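Local coordinates for hydrogenase maturation factor (PDB 3VTH), which probably uses carbamoyl phosphate and ATP to S-carbamoylate its partner protein HypE during the maturation of [NiFe]-hydrogenases, at residues S626-S631 and K672-V677; K39-N44 and Y50-G55; I423-G428 and E444-L449; E261-C266 and E271-L276; L193-E198 and K206-A211. All coordinates share one frame; numbering follows the deposited sequence.

Overall arrangement
Along the chain the contacts come in series in the order 2, 5, 4, 3, 1, and none touches another. Contact 2 is a hairpin in the five-stranded acylphosphatase sheet. Contacts 5 and 4, with centres about 29 Å apart, both pack on the ten-stranded sheet of the YrdC-like region, whose edge strand 193-196 falls in a HypF finger range. Contact 3 lies in the HypF Kae1-like domain and contact 1 in the second Kae1-like subdomain. Contacts 1 and 2 lie on opposite sides of the chain's centre, about 61 Å apart between centres, whereas the centres of contacts 1 and 4 are about 25 Å apart. This is consistent with a modular enzyme, each unit with its own packing.

Contact 1 of 5, residues S626-S631 and K672-V677; sequences SLMAES and KFHNTV. With PO4 (phosphate ion), chain K.
N675, on helix 666-692, reaches across to S631 in the loop that follows helix 619-626, and its amide shows how one polar side chain can tie a loop to two helices. CB leaves the helix toward the loop, and with CG anti to the carbonyl carbon (chi1 -69°) the amide swings over to S631, where N675 CG comes within 3.8 Å of S631 O. At the tip N675 ND2 donates to S631 O at 2.9 Å; the oxygen lies near the amide plane, but the donor stands above the carbonyl plane. ND2 also bonds E633 O, while OD1 pairs with the hydroxyl of Y708. On the neighbouring H674, M628 SD lies over one face of the ring, 4.0 Å from its centroid, as a sulfur-aromatic contact. S631 OG donates to O3 of a phosphate at 2.7 Å, an ion probably from the crystallisation liquor. A leucine in place of N675 would probably leave the carbonyls of S631 and E633 without this donor and let the loop shift. H674, bonded to S670 and N706, has its side chain about 5 Å from a bound ADP analogue. The amide, bonded through both oxygen and nitrogen, and the thioether over the imidazole probably hold the loop to the helix.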
# COMPACT_ATOMS: atom_id res chain seq x y z
N SER A 626 -6.94 -20.36 -2.59
CA SER A 626 -6.59 -20.97 -1.31
C SER A 626 -6.77 -22.49 -1.27
O SER A 626 -6.06 -23.17 -0.55
CB SER A 626 -7.39 -20.37 -0.15
OG SER A 626 -7.01 -19.02 0.05
N LEU A 627 -7.71 -23.00 -2.04
CA LEU A 627 -8.00 -24.44 -1.96
C LEU A 627 -7.22 -25.29 -2.97
O LEU A 627 -7.34 -26.52 -2.99
CB LEU A 627 -9.51 -24.69 -2.06
CG LEU A 627 -10.24 -24.18 -3.30
CD1 LEU A 627 -10.05 -25.12 -4.49
CD2 LEU A 627 -11.74 -24.01 -2.99
N MET A 628 -6.42 -24.64 -3.81
CA MET A 628 -5.80 -25.37 -4.93
C MET A 628 -4.81 -26.47 -4.51
O MET A 628 -4.11 -26.34 -3.51
CB MET A 628 -5.22 -24.40 -5.97
CG MET A 628 -3.80 -23.95 -5.80
SD MET A 628 -3.26 -23.23 -7.38
CE MET A 628 -2.30 -24.57 -8.02
N ALA A 629 -4.79 -27.55 -5.28
CA ALA A 629 -3.88 -28.66 -5.03
C ALA A 629 -2.56 -28.40 -5.73
O ALA A 629 -2.34 -27.34 -6.33
CB ALA A 629 -4.50 -30.00 -5.49
N GLU A 630 -1.67 -29.38 -5.61
CA GLU A 630 -0.41 -29.42 -6.32
C GLU A 630 -0.60 -30.24 -7.58
O GLU A 630 -0.80 -31.46 -7.50
CB GLU A 630 0.66 -30.09 -5.46
CG GLU A 630 2.07 -29.70 -5.83
CD GLU A 630 2.31 -28.25 -5.56
OE1 GLU A 630 2.78 -27.55 -6.49
OE2 GLU A 630 2.02 -27.81 -4.43
N SER A 631 -0.57 -29.59 -8.74
CA SER A 631 -0.66 -30.32 -10.00
C SER A 631 -0.02 -29.55 -11.14
O SER A 631 0.06 -28.31 -11.11
CB SER A 631 -2.12 -30.65 -10.35
OG SER A 631 -2.21 -31.37 -11.57
N LYS A 672 -5.76 -27.10 -12.01
CA LYS A 672 -5.83 -27.26 -13.48
C LYS A 672 -6.25 -25.95 -14.15
O LYS A 672 -5.74 -25.59 -15.23
CB LYS A 672 -6.81 -28.37 -13.84
CG LYS A 672 -6.32 -29.81 -13.56
CD LYS A 672 -7.37 -30.85 -14.01
CE LYS A 672 -7.35 -31.07 -15.52
NZ LYS A 672 -8.29 -32.17 -15.91
N PHE A 673 -7.21 -25.26 -13.55
CA PHE A 673 -7.65 -23.97 -14.07
C PHE A 673 -6.53 -22.91 -14.01
O PHE A 673 -6.30 -22.21 -15.00
CB PHE A 673 -8.93 -23.49 -13.37
CG PHE A 673 -9.26 -22.05 -13.62
CD1 PHE A 673 -9.60 -21.62 -14.90
CD2 PHE A 673 -9.23 -21.13 -12.58
CE1 PHE A 673 -9.89 -20.26 -15.15
CE2 PHE A 673 -9.52 -19.78 -12.81
CZ PHE A 673 -9.85 -19.34 -14.09
N HIS A 674 -5.85 -22.80 -12.86
CA HIS A 674 -4.75 -21.83 -12.71
C HIS A 674 -3.67 -22.11 -13.77
O HIS A 674 -3.18 -21.19 -14.44
CB HIS A 674 -4.13 -21.89 -11.31
CG HIS A 674 -4.89 -21.15 -10.25
ND1 HIS A 674 -6.03 -21.66 -9.66
CD2 HIS A 674 -4.67 -19.95 -9.66
CE1 HIS A 674 -6.47 -20.81 -8.75
NE2 HIS A 674 -5.66 -19.76 -8.73
N ASN A 675 -3.32 -23.38 -13.93
CA ASN A 675 -2.30 -23.78 -14.91
C ASN A 675 -2.67 -23.46 -16.35
O ASN A 675 -1.80 -23.12 -17.16
CB ASN A 675 -1.97 -25.27 -14.79
CG ASN A 675 -1.25 -25.62 -13.52
OD1 ASN A 675 -0.57 -24.79 -12.89
ND2 ASN A 675 -1.39 -26.88 -13.12
N THR A 676 -3.96 -23.59 -16.66
CA THR A 676 -4.49 -23.24 -17.97
C THR A 676 -4.26 -21.73 -18.28
O THR A 676 -3.77 -21.37 -19.36
CB THR A 676 -5.99 -23.58 -18.05
OG1 THR A 676 -6.17 -24.96 -17.71
CG2 THR A 676 -6.54 -23.32 -19.47
N VAL A 677 -4.63 -20.88 -17.35
CA VAL A 677 -4.42 -19.43 -17.52
C VAL A 677 -2.92 -19.16 -17.73
O VAL A 677 -2.54 -18.50 -18.70
CB VAL A 677 -4.96 -18.63 -16.33
CG1 VAL A 677 -4.58 -17.13 -16.44
CG2 VAL A 677 -6.48 -18.82 -16.22
P PO4 K . 0.09 -34.02 -11.52
O1 PO4 K . 0.73 -33.93 -10.15
O2 PO4 K . 0.49 -35.32 -12.20
O3 PO4 K . -1.42 -33.97 -11.37
O4 PO4 K . 0.60 -32.88 -12.36

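Contact 2 of 5, residues K39-N44 and Y50-G55; sequences KGIVYN and YIEVEG
K39 and E54, I41 and E52, and Y43 and Y50 form the three hydrogen-bonded pairs of this antiparallel hairpin, each closed by two backbone bonds. The straightest is K39 N to E54 O, 2.9 Å and 174° at the hydrogen. Among the side chains, Y50 OH donates to E52 OE2 at 2.5 Å on the anti side of the carboxylate, while OE1 meets K88 and Y90. E54 likewise bonds the backbone of K88 and Y90. G40 faces V53 in a non-hydrogen-bonded pair, its CA 3.2 Å from E52 O, where a CB would clash. On the face shared by I41, Y43, E52 and Y50, Y43 holds CG between its backbone N and carbonyl carbon (chi1 60°), which lays its ring against Y50. The rings are near parallel (20°) but slid apart, Y43 OH over the middle of the Y50 ring. Y50 CB sits 4.0 Å from the Y43 ring centroid, and K99 makes a cation-pi contact with that ring. On the other face V42 CG2 packs 3.7 Å from I51 CG1, both side chains against V29 of helix 25-35. In the acylphosphatase sheet, strand 10-17 flanks 48-55 and strand 93-95 flanks 39-45, whose N44 is a predicted active-site residue beside R26.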
# COMPACT_ATOMS: atom_id res chain seq x y z
N LYS A 39 34.12 24.02 10.93
CA LYS A 39 33.30 25.11 11.43
C LYS A 39 32.25 25.38 10.36
O LYS A 39 32.41 24.96 9.21
CB LYS A 39 34.19 26.34 11.66
CG LYS A 39 35.15 26.17 12.84
CD LYS A 39 36.49 26.81 12.55
CE LYS A 39 37.49 26.64 13.73
NZ LYS A 39 37.65 25.20 14.13
N GLY A 40 31.18 26.07 10.71
CA GLY A 40 30.09 26.30 9.76
C GLY A 40 28.73 26.15 10.40
O GLY A 40 28.58 26.34 11.61
N ILE A 41 27.75 25.78 9.57
CA ILE A 41 26.35 25.72 9.97
C ILE A 41 25.63 24.58 9.26
O ILE A 41 26.04 24.13 8.18
CB ILE A 41 25.60 27.09 9.72
CG1 ILE A 41 25.66 27.48 8.22
CG2 ILE A 41 26.19 28.20 10.60
CD1 ILE A 41 24.66 28.53 7.80
N VAL A 42 24.56 24.10 9.89
CA VAL A 42 23.64 23.17 9.24
C VAL A 42 22.21 23.59 9.61
O VAL A 42 21.96 24.06 10.72
CB VAL A 42 23.92 21.68 9.61
CG1 VAL A 42 23.77 21.43 11.12
CG2 VAL A 42 23.00 20.71 8.80
N TYR A 43 21.29 23.43 8.66
CA TYR A 43 19.89 23.70 8.91
C TYR A 43 19.00 22.99 7.88
O TYR A 43 19.45 22.68 6.77
CB TYR A 43 19.58 25.21 8.94
CG TYR A 43 19.89 25.99 7.66
CD1 TYR A 43 21.10 26.66 7.52
CD2 TYR A 43 18.96 26.08 6.63
CE1 TYR A 43 21.39 27.41 6.35
CE2 TYR A 43 19.24 26.80 5.45
CZ TYR A 43 20.46 27.46 5.33
OH TYR A 43 20.73 28.16 4.20
N ASN A 44 17.76 22.74 8.28
CA ASN A 44 16.74 22.26 7.38
C ASN A 44 16.22 23.40 6.55
O ASN A 44 15.90 24.47 7.08
CB ASN A 44 15.57 21.66 8.18
CG ASN A 44 15.83 20.24 8.62
OD1 ASN A 44 14.97 19.61 9.22
ND2 ASN A 44 17.04 19.73 8.34
N TYR A 50 20.74 21.70 4.27
CA TYR A 50 21.77 22.65 3.86
C TYR A 50 22.94 22.67 4.86
O TYR A 50 22.74 22.79 6.09
CB TYR A 50 21.15 24.04 3.76
CG TYR A 50 22.09 25.14 3.32
CD1 TYR A 50 23.01 25.69 4.21
CD2 TYR A 50 22.05 25.63 2.02
CE1 TYR A 50 23.86 26.73 3.81
CE2 TYR A 50 22.89 26.65 1.61
CZ TYR A 50 23.79 27.19 2.51
OH TYR A 50 24.62 28.19 2.09
N ILE A 51 24.15 22.57 4.32
CA ILE A 51 25.37 22.54 5.13
C ILE A 51 26.41 23.49 4.55
O ILE A 51 26.58 23.55 3.33
CB ILE A 51 26.01 21.12 5.16
CG1 ILE A 51 25.03 20.07 5.73
CG2 ILE A 51 27.31 21.10 5.99
CD1 ILE A 51 25.39 18.63 5.34
N GLU A 52 27.08 24.23 5.43
CA GLU A 52 28.30 24.98 5.09
C GLU A 52 29.39 24.50 6.04
O GLU A 52 29.21 24.56 7.27
CB GLU A 52 28.09 26.48 5.29
CG GLU A 52 27.13 27.14 4.30
CD GLU A 52 27.03 28.66 4.45
OE1 GLU A 52 27.92 29.29 5.07
OE2 GLU A 52 26.04 29.24 3.92
N VAL A 53 30.49 24.00 5.49
CA VAL A 53 31.64 23.58 6.32
C VAL A 53 32.90 24.27 5.85
O VAL A 53 33.10 24.47 4.65
CB VAL A 53 31.84 22.03 6.33
CG1 VAL A 53 30.81 21.35 7.23
CG2 VAL A 53 31.79 21.45 4.90
N GLU A 54 33.74 24.66 6.82
CA GLU A 54 35.05 25.25 6.57
C GLU A 54 36.07 24.50 7.40
O GLU A 54 35.85 24.27 8.59
CB GLU A 54 35.08 26.74 6.99
CG GLU A 54 33.92 27.54 6.44
CD GLU A 54 34.03 29.04 6.65
OE1 GLU A 54 33.40 29.76 5.85
OE2 GLU A 54 34.73 29.50 7.60
N GLY A 55 37.15 24.09 6.75
CA GLY A 55 38.31 23.50 7.42
C GLY A 55 39.35 23.00 6.42
O GLY A 55 39.38 23.46 5.27

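Contact 3 of 5, residues I423-G428 and E444-L449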
# COMPACT_ATOMS: atom_id res chain seq x y z
N ILE A 423 2.90 9.30 -4.81
CA ILE A 423 1.65 8.54 -4.79
C ILE A 423 1.08 8.58 -3.34
O ILE A 423 1.82 8.40 -2.35
CB ILE A 423 1.84 7.09 -5.32
CG1 ILE A 423 0.49 6.37 -5.43
CG2 ILE A 423 2.84 6.31 -4.45
CD1 ILE A 423 0.53 5.00 -6.20
N SER A 424 -0.21 8.86 -3.22
CA SER A 424 -0.80 9.03 -1.91
C SER A 424 -0.89 7.69 -1.22
O SER A 424 -0.88 6.63 -1.87
CB SER A 424 -2.21 9.62 -2.03
OG SER A 424 -3.17 8.65 -2.45
N HIS A 425 -1.00 7.73 0.10
CA HIS A 425 -1.38 6.55 0.84
C HIS A 425 -2.76 6.08 0.38
O HIS A 425 -3.54 6.86 -0.17
CB HIS A 425 -1.38 6.82 2.35
CG HIS A 425 -2.38 7.85 2.80
ND1 HIS A 425 -2.16 9.21 2.70
CD2 HIS A 425 -3.59 7.71 3.40
CE1 HIS A 425 -3.19 9.86 3.21
NE2 HIS A 425 -4.08 8.98 3.64
N HIS A 426 -3.04 4.80 0.61
CA HIS A 426 -4.36 4.21 0.37
C HIS A 426 -5.49 5.10 0.88
O HIS A 426 -5.50 5.50 2.05
CB HIS A 426 -4.41 2.87 1.10
CG HIS A 426 -5.75 2.20 1.06
ND1 HIS A 426 -6.62 2.21 2.14
CD2 HIS A 426 -6.35 1.48 0.10
CE1 HIS A 426 -7.70 1.52 1.83
NE2 HIS A 426 -7.56 1.05 0.61
N ILE A 427 -6.42 5.44 -0.01
CA ILE A 427 -7.56 6.27 0.35
C ILE A 427 -8.79 5.38 0.60
O ILE A 427 -9.47 5.54 1.61
CB ILE A 427 -7.87 7.34 -0.75
CG1 ILE A 427 -6.64 8.26 -0.99
CG2 ILE A 427 -9.16 8.12 -0.45
CD1 ILE A 427 -6.24 9.12 0.24
N GLY A 428 -9.04 4.45 -0.31
CA GLY A 428 -10.15 3.48 -0.15
C GLY A 428 -11.04 3.47 -1.38
O GLY A 428 -10.78 4.19 -2.34
N GLU A 444 -5.90 18.14 -1.28
CA GLU A 444 -5.53 19.51 -0.87
C GLU A 444 -4.32 19.49 0.04
O GLU A 444 -3.41 20.32 -0.09
CB GLU A 444 -6.71 20.24 -0.21
CG GLU A 444 -7.88 20.51 -1.16
CD GLU A 444 -7.49 21.31 -2.40
OE1 GLU A 444 -7.66 20.79 -3.53
OE2 GLU A 444 -7.00 22.45 -2.26
N ARG A 445 -4.27 18.52 0.94
CA ARG A 445 -3.16 18.44 1.89
C ARG A 445 -1.81 18.02 1.30
O ARG A 445 -0.75 18.50 1.74
CB ARG A 445 -3.56 17.57 3.07
CG ARG A 445 -4.25 18.43 4.12
CD ARG A 445 -5.37 17.72 4.75
NE ARG A 445 -4.92 16.52 5.44
CZ ARG A 445 -5.39 16.13 6.62
NH1 ARG A 445 -4.93 15.02 7.17
NH2 ARG A 445 -6.32 16.85 7.25
N TYR A 446 -1.84 17.12 0.32
CA TYR A 446 -0.63 16.73 -0.40
C TYR A 446 -0.12 17.89 -1.25
O TYR A 446 1.08 18.13 -1.32
CB TYR A 446 -0.90 15.48 -1.25
CG TYR A 446 -0.65 14.15 -0.54
CD1 TYR A 446 0.36 13.28 -0.97
CD2 TYR A 446 -1.44 13.75 0.55
CE1 TYR A 446 0.59 12.06 -0.34
CE2 TYR A 446 -1.23 12.52 1.20
CZ TYR A 446 -0.21 11.68 0.73
OH TYR A 446 0.00 10.47 1.36
N LYS A 447 -1.04 18.62 -1.90
CA LYS A 447 -0.65 19.83 -2.65
C LYS A 447 0.04 20.87 -1.78
O LYS A 447 1.01 21.49 -2.20
CB LYS A 447 -1.85 20.47 -3.36
CG LYS A 447 -2.40 19.64 -4.53
CD LYS A 447 -3.45 20.42 -5.34
CE LYS A 447 -4.66 20.76 -4.52
NZ LYS A 447 -5.66 21.53 -5.33
N LYS A 448 -0.48 21.07 -0.58
CA LYS A 448 0.13 22.00 0.36
C LYS A 448 1.45 21.44 0.90
O LYS A 448 2.46 22.14 0.94
CB LYS A 448 -0.82 22.29 1.52
CG LYS A 448 -2.08 23.01 1.11
CD LYS A 448 -2.84 23.54 2.33
CE LYS A 448 -4.32 23.71 2.00
NZ LYS A 448 -4.52 24.76 0.94
N LEU A 449 1.43 20.18 1.32
CA LEU A 449 2.61 19.61 1.96
C LEU A 449 3.82 19.58 1.00
O LEU A 449 4.94 19.93 1.39
CB LEU A 449 2.31 18.21 2.50
CG LEU A 449 3.39 17.56 3.36
CD1 LEU A 449 3.83 18.48 4.51
CD2 LEU A 449 2.89 16.25 3.90
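H425 and Y446 meet in the HypF Kae1-like domain, where the loop after strand 420-423 leads into a classic beta bulge formed by I427 and G428 opposite N411. The H425 side chain is about 6 Å from that of D367, a magnesium-binding residue with no metal bound to it in this model. H425 ND1 and Y446 OH share a nearly straight hydrogen bond of 2.8 Å (171°), the hydroxyl lying in the imidazole plane; the rings meet rim to rim, planes at 32°. H425 places CG between its backbone N and carbonyl carbon (chi1 64°), which carries the ring to the tyrosine; ND1 faces it while NE2 bonds the hydroxyl of Y438. Two tyrosines thus fix the rotation of this buried ring, and I427 CD1 rests over one face of it. S424 CB sits over the Y446 ring, 3.9 Å above its plane and offset toward the rim, while S424 OG donates to H425 O at 2.9 Å. Replacing Y446 by a phenylalanine would probably leave H425 ND1 without its mate and the imidazole freer to turn. Both tyrosines belong to helix 433-449, which lies against strand 414-417 through M415, and F413 meets the Y446 ring edge-to-face.

Contact 4 of 5, residues E261-C266 and E271-L276; sequences EVKKYC and EEERLL
K263 and E273 cross at about a right angle between helices 259-265 and 270-277, the one polar link in a thin interface. The two reach each other by different routes. E273 runs out straight, CG anti to the backbone N (chi1 180°) and the chain extended beyond it. K263 bends at three successive torsions, among them chi2 at -104°, to bring its ammonium round to the carboxylate. K263 NZ then stands 3.5 Å from E273 OE1, a salt bridge at long range; with the lysine exposed to solvent, the pair probably contributes loosely rather than as a rigid clamp. Beside this pair, V262 and L276 both point toward the opposing helix, and their branches V262 CG1 and L276 CD1 approach to 4.3 Å. Only 103 Å² is buried in all; both helices also pack on the sheet, V262 on L286 and V306, L276 on V284. At the start of the second helix E272 OE1 accepts from S269 N. Two short helices in succession, with an apolar side toward strands 283-287 and 303-307 and a charged pair toward solvent, are part of the helical layer covering the sheet of the YrdC-like region.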
# COMPACT_ATOMS: atom_id res chain seq x y z
N GLU A 261 6.04 -16.09 17.92
CA GLU A 261 4.60 -16.30 17.97
C GLU A 261 4.02 -16.52 16.55
O GLU A 261 3.24 -17.43 16.34
CB GLU A 261 3.88 -15.16 18.70
CG GLU A 261 2.38 -15.38 18.80
CD GLU A 261 1.67 -14.56 19.87
OE1 GLU A 261 1.71 -13.30 19.83
OE2 GLU A 261 1.04 -15.18 20.74
N VAL A 262 4.44 -15.69 15.60
CA VAL A 262 3.94 -15.80 14.22
C VAL A 262 4.20 -17.20 13.65
O VAL A 262 3.32 -17.79 13.01
CB VAL A 262 4.53 -14.71 13.30
CG1 VAL A 262 3.96 -14.82 11.88
CG2 VAL A 262 4.23 -13.33 13.85
N LYS A 263 5.39 -17.74 13.92
CA LYS A 263 5.80 -19.06 13.39
C LYS A 263 4.95 -20.22 13.92
O LYS A 263 5.00 -21.32 13.35
CB LYS A 263 7.27 -19.34 13.72
CG LYS A 263 8.28 -18.39 13.10
CD LYS A 263 8.97 -19.02 11.93
CE LYS A 263 10.49 -18.97 12.10
NZ LYS A 263 11.02 -17.57 12.10
N LYS A 264 4.18 -19.98 14.98
CA LYS A 264 3.26 -20.99 15.51
C LYS A 264 2.06 -21.15 14.59
O LYS A 264 1.43 -22.21 14.57
CB LYS A 264 2.76 -20.62 16.92
CG LYS A 264 3.70 -21.00 18.04
CD LYS A 264 3.29 -20.34 19.36
CE LYS A 264 4.31 -20.65 20.45
NZ LYS A 264 3.98 -20.00 21.76
N TYR A 265 1.74 -20.09 13.86
CA TYR A 265 0.54 -20.03 13.05
C TYR A 265 0.81 -19.98 11.55
O TYR A 265 -0.10 -20.21 10.74
CB TYR A 265 -0.29 -18.80 13.42
CG TYR A 265 -0.72 -18.76 14.86
CD1 TYR A 265 -1.87 -19.41 15.29
CD2 TYR A 265 0.02 -18.04 15.80
CE1 TYR A 265 -2.27 -19.37 16.62
CE2 TYR A 265 -0.37 -17.99 17.15
CZ TYR A 265 -1.51 -18.66 17.54
OH TYR A 265 -1.91 -18.59 18.85
N CYS A 266 2.05 -19.66 11.18
CA CYS A 266 2.36 -19.33 9.80
C CYS A 266 3.71 -19.84 9.38
O CYS A 266 4.60 -20.03 10.20
CB CYS A 266 2.36 -17.81 9.60
SG CYS A 266 0.79 -17.02 9.98
N GLU A 271 12.78 -13.77 3.95
CA GLU A 271 12.35 -12.52 3.29
C GLU A 271 11.05 -12.00 3.93
O GLU A 271 10.89 -10.80 4.11
CB GLU A 271 12.18 -12.73 1.79
CG GLU A 271 13.44 -13.26 1.03
CD GLU A 271 13.59 -14.79 1.04
OE1 GLU A 271 13.13 -15.48 1.98
OE2 GLU A 271 14.21 -15.33 0.09
N GLU A 272 10.14 -12.89 4.30
CA GLU A 272 8.93 -12.49 5.04
C GLU A 272 9.25 -11.99 6.44
O GLU A 272 8.65 -11.03 6.93
CB GLU A 272 7.93 -13.65 5.09
CG GLU A 272 7.18 -13.87 3.76
CD GLU A 272 6.52 -15.25 3.67
OE1 GLU A 272 6.99 -16.19 4.35
OE2 GLU A 272 5.53 -15.42 2.92
N GLU A 273 10.20 -12.65 7.10
CA GLU A 273 10.65 -12.18 8.41
C GLU A 273 11.21 -10.76 8.33
O GLU A 273 10.96 -9.95 9.22
CB GLU A 273 11.69 -13.15 8.99
CG GLU A 273 12.20 -12.75 10.34
CD GLU A 273 12.91 -13.90 11.07
OE1 GLU A 273 12.86 -15.05 10.61
OE2 GLU A 273 13.51 -13.63 12.12
N ARG A 274 11.97 -10.48 7.28
CA ARG A 274 12.51 -9.14 7.06
C ARG A 274 11.40 -8.09 6.92
O ARG A 274 11.52 -6.98 7.47
CB ARG A 274 13.42 -9.15 5.82
CG ARG A 274 14.16 -7.85 5.54
CD ARG A 274 14.83 -7.93 4.15
NE ARG A 274 14.12 -7.14 3.13
CZ ARG A 274 13.11 -7.56 2.36
NH1 ARG A 274 12.60 -8.80 2.45
NH2 ARG A 274 12.59 -6.72 1.47
N LEU A 275 10.33 -8.42 6.19
CA LEU A 275 9.20 -7.50 6.01
C LEU A 275 8.47 -7.24 7.34
O LEU A 275 8.10 -6.09 7.63
CB LEU A 275 8.22 -8.01 4.95
CG LEU A 275 8.75 -8.10 3.50
CD1 LEU A 275 7.65 -8.64 2.58
CD2 LEU A 275 9.24 -6.74 3.00
N LEU A 276 8.26 -8.30 8.12
CA LEU A 276 7.60 -8.20 9.43
C LEU A 276 8.35 -7.31 10.41
O LEU A 276 7.75 -6.47 11.10
CB LEU A 276 7.45 -9.59 10.06
CG LEU A 276 6.30 -10.47 9.57
CD1 LEU A 276 6.53 -11.93 9.99
CD2 LEU A 276 4.99 -9.93 10.10

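Contact 5 of 5, residues L193-E198 and K206-A211; sequences LSFVGE and KCVAKA
F195 and C207 meet where strand 193-196, at the edge of the ten-stranded sheet, turns back into helix 204-213: a strand-loop-helix unit in which a phenylalanine ring packs against one cysteine of a disulfide. F195 gives up the largest surface, C207 the next and V208 the third. The phenylalanine carries CG anti to its amide nitrogen (chi1 179°), which sends the ring off the strand and flat against the helix. C207 CB stands almost exactly over the middle of that F195 ring, 3.5 Å from the centroid and 4° off the normal, a close CH-pi contact. Farther from the ring, C207 SG is 4.5 Å from the same F195 centroid, still over the face, as a cysteine sulfur-aromatic contact. That sulfur is bonded to C200 in a disulfide, which closes the connection between strand and helix. V208 adds a methyl beside the ring, crossing the phenylalanine obliquely and continuing inward to L317 and L356. V354 of the neighbouring strand also touches F195, so the ring bridges sheet and helix. No hydrogen bond joins the two segments; the hold is van der Waals, CH-pi and sulfur-aromatic contact. At the margin of the ring, V208 CG2 lies 4.0 Å from F195 CD1.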
# COMPACT_ATOMS: atom_id res chain seq x y z
N LEU A 193 -2.01 8.91 27.72
CA LEU A 193 -3.16 8.06 27.46
C LEU A 193 -4.38 8.51 28.26
O LEU A 193 -4.26 9.09 29.35
CB LEU A 193 -2.85 6.61 27.82
CG LEU A 193 -1.67 5.97 27.06
CD1 LEU A 193 -1.28 4.64 27.73
CD2 LEU A 193 -1.97 5.81 25.57
N SER A 194 -5.55 8.19 27.72
CA SER A 194 -6.80 8.41 28.42
C SER A 194 -7.69 7.19 28.15
O SER A 194 -7.94 6.84 26.97
CB SER A 194 -7.44 9.72 27.96
OG SER A 194 -8.76 9.85 28.47
N PHE A 195 -8.10 6.52 29.22
CA PHE A 195 -8.98 5.37 29.11
C PHE A 195 -10.42 5.78 29.39
O PHE A 195 -10.71 6.45 30.39
CB PHE A 195 -8.56 4.24 30.07
CG PHE A 195 -9.46 3.01 30.01
CD1 PHE A 195 -9.27 2.04 29.03
CD2 PHE A 195 -10.48 2.83 30.94
CE1 PHE A 195 -10.08 0.92 28.96
CE2 PHE A 195 -11.30 1.70 30.89
CZ PHE A 195 -11.10 0.75 29.90
N VAL A 196 -11.33 5.39 28.50
CA VAL A 196 -12.75 5.66 28.66
C VAL A 196 -13.51 4.34 28.51
O VAL A 196 -13.43 3.67 27.49
CB VAL A 196 -13.29 6.64 27.58
CG1 VAL A 196 -14.74 7.02 27.90
CG2 VAL A 196 -12.43 7.88 27.48
N GLY A 197 -14.24 3.98 29.55
CA GLY A 197 -15.05 2.78 29.51
C GLY A 197 -15.84 2.79 30.79
O GLY A 197 -16.46 3.80 31.13
N GLU A 198 -15.82 1.66 31.49
CA GLU A 198 -16.30 1.61 32.86
C GLU A 198 -15.15 2.07 33.76
O GLU A 198 -13.99 2.23 33.30
CB GLU A 198 -16.73 0.20 33.27
CG GLU A 198 -17.76 -0.48 32.36
CD GLU A 198 -18.30 -1.77 32.98
OE1 GLU A 198 -18.20 -2.84 32.33
OE2 GLU A 198 -18.80 -1.72 34.13
N LYS A 206 -3.39 -1.60 31.32
CA LYS A 206 -3.98 -2.71 32.07
C LYS A 206 -5.51 -2.71 31.96
O LYS A 206 -6.12 -3.76 31.92
CB LYS A 206 -3.55 -2.67 33.53
CG LYS A 206 -3.50 -4.03 34.22
CD LYS A 206 -2.45 -4.04 35.37
CE LYS A 206 -1.05 -3.67 34.81
NZ LYS A 206 -0.02 -3.45 35.86
N CYS A 207 -6.12 -1.52 31.93
CA CYS A 207 -7.56 -1.43 31.73
C CYS A 207 -7.98 -2.02 30.37
O CYS A 207 -9.01 -2.71 30.26
CB CYS A 207 -8.03 0.03 31.86
SG CYS A 207 -7.72 0.81 33.48
N VAL A 208 -7.16 -1.75 29.35
CA VAL A 208 -7.35 -2.29 28.00
C VAL A 208 -7.20 -3.80 27.98
O VAL A 208 -8.08 -4.51 27.46
CB VAL A 208 -6.38 -1.62 26.99
CG1 VAL A 208 -6.39 -2.34 25.63
CG2 VAL A 208 -6.75 -0.16 26.83
N ALA A 209 -6.12 -4.30 28.60
CA ALA A 209 -5.87 -5.74 28.71
C ALA A 209 -7.04 -6.48 29.35
O ALA A 209 -7.44 -7.54 28.86
CB ALA A 209 -4.59 -6.01 29.48
N LYS A 210 -7.58 -5.92 30.43
CA LYS A 210 -8.72 -6.55 31.11
C LYS A 210 -9.95 -6.61 30.21
O LYS A 210 -10.59 -7.66 30.11
CB LYS A 210 -9.02 -5.86 32.45
CG LYS A 210 -7.86 -6.00 33.44
CD LYS A 210 -8.30 -6.10 34.90
CE LYS A 210 -7.07 -6.28 35.80
NZ LYS A 210 -7.43 -6.54 37.23
N ALA A 211 -10.28 -5.50 29.54
CA ALA A 211 -11.39 -5.50 28.59
C ALA A 211 -11.23 -6.58 27.50
O ALA A 211 -12.16 -7.35 27.23
CB ALA A 211 -11.57 -4.13 27.97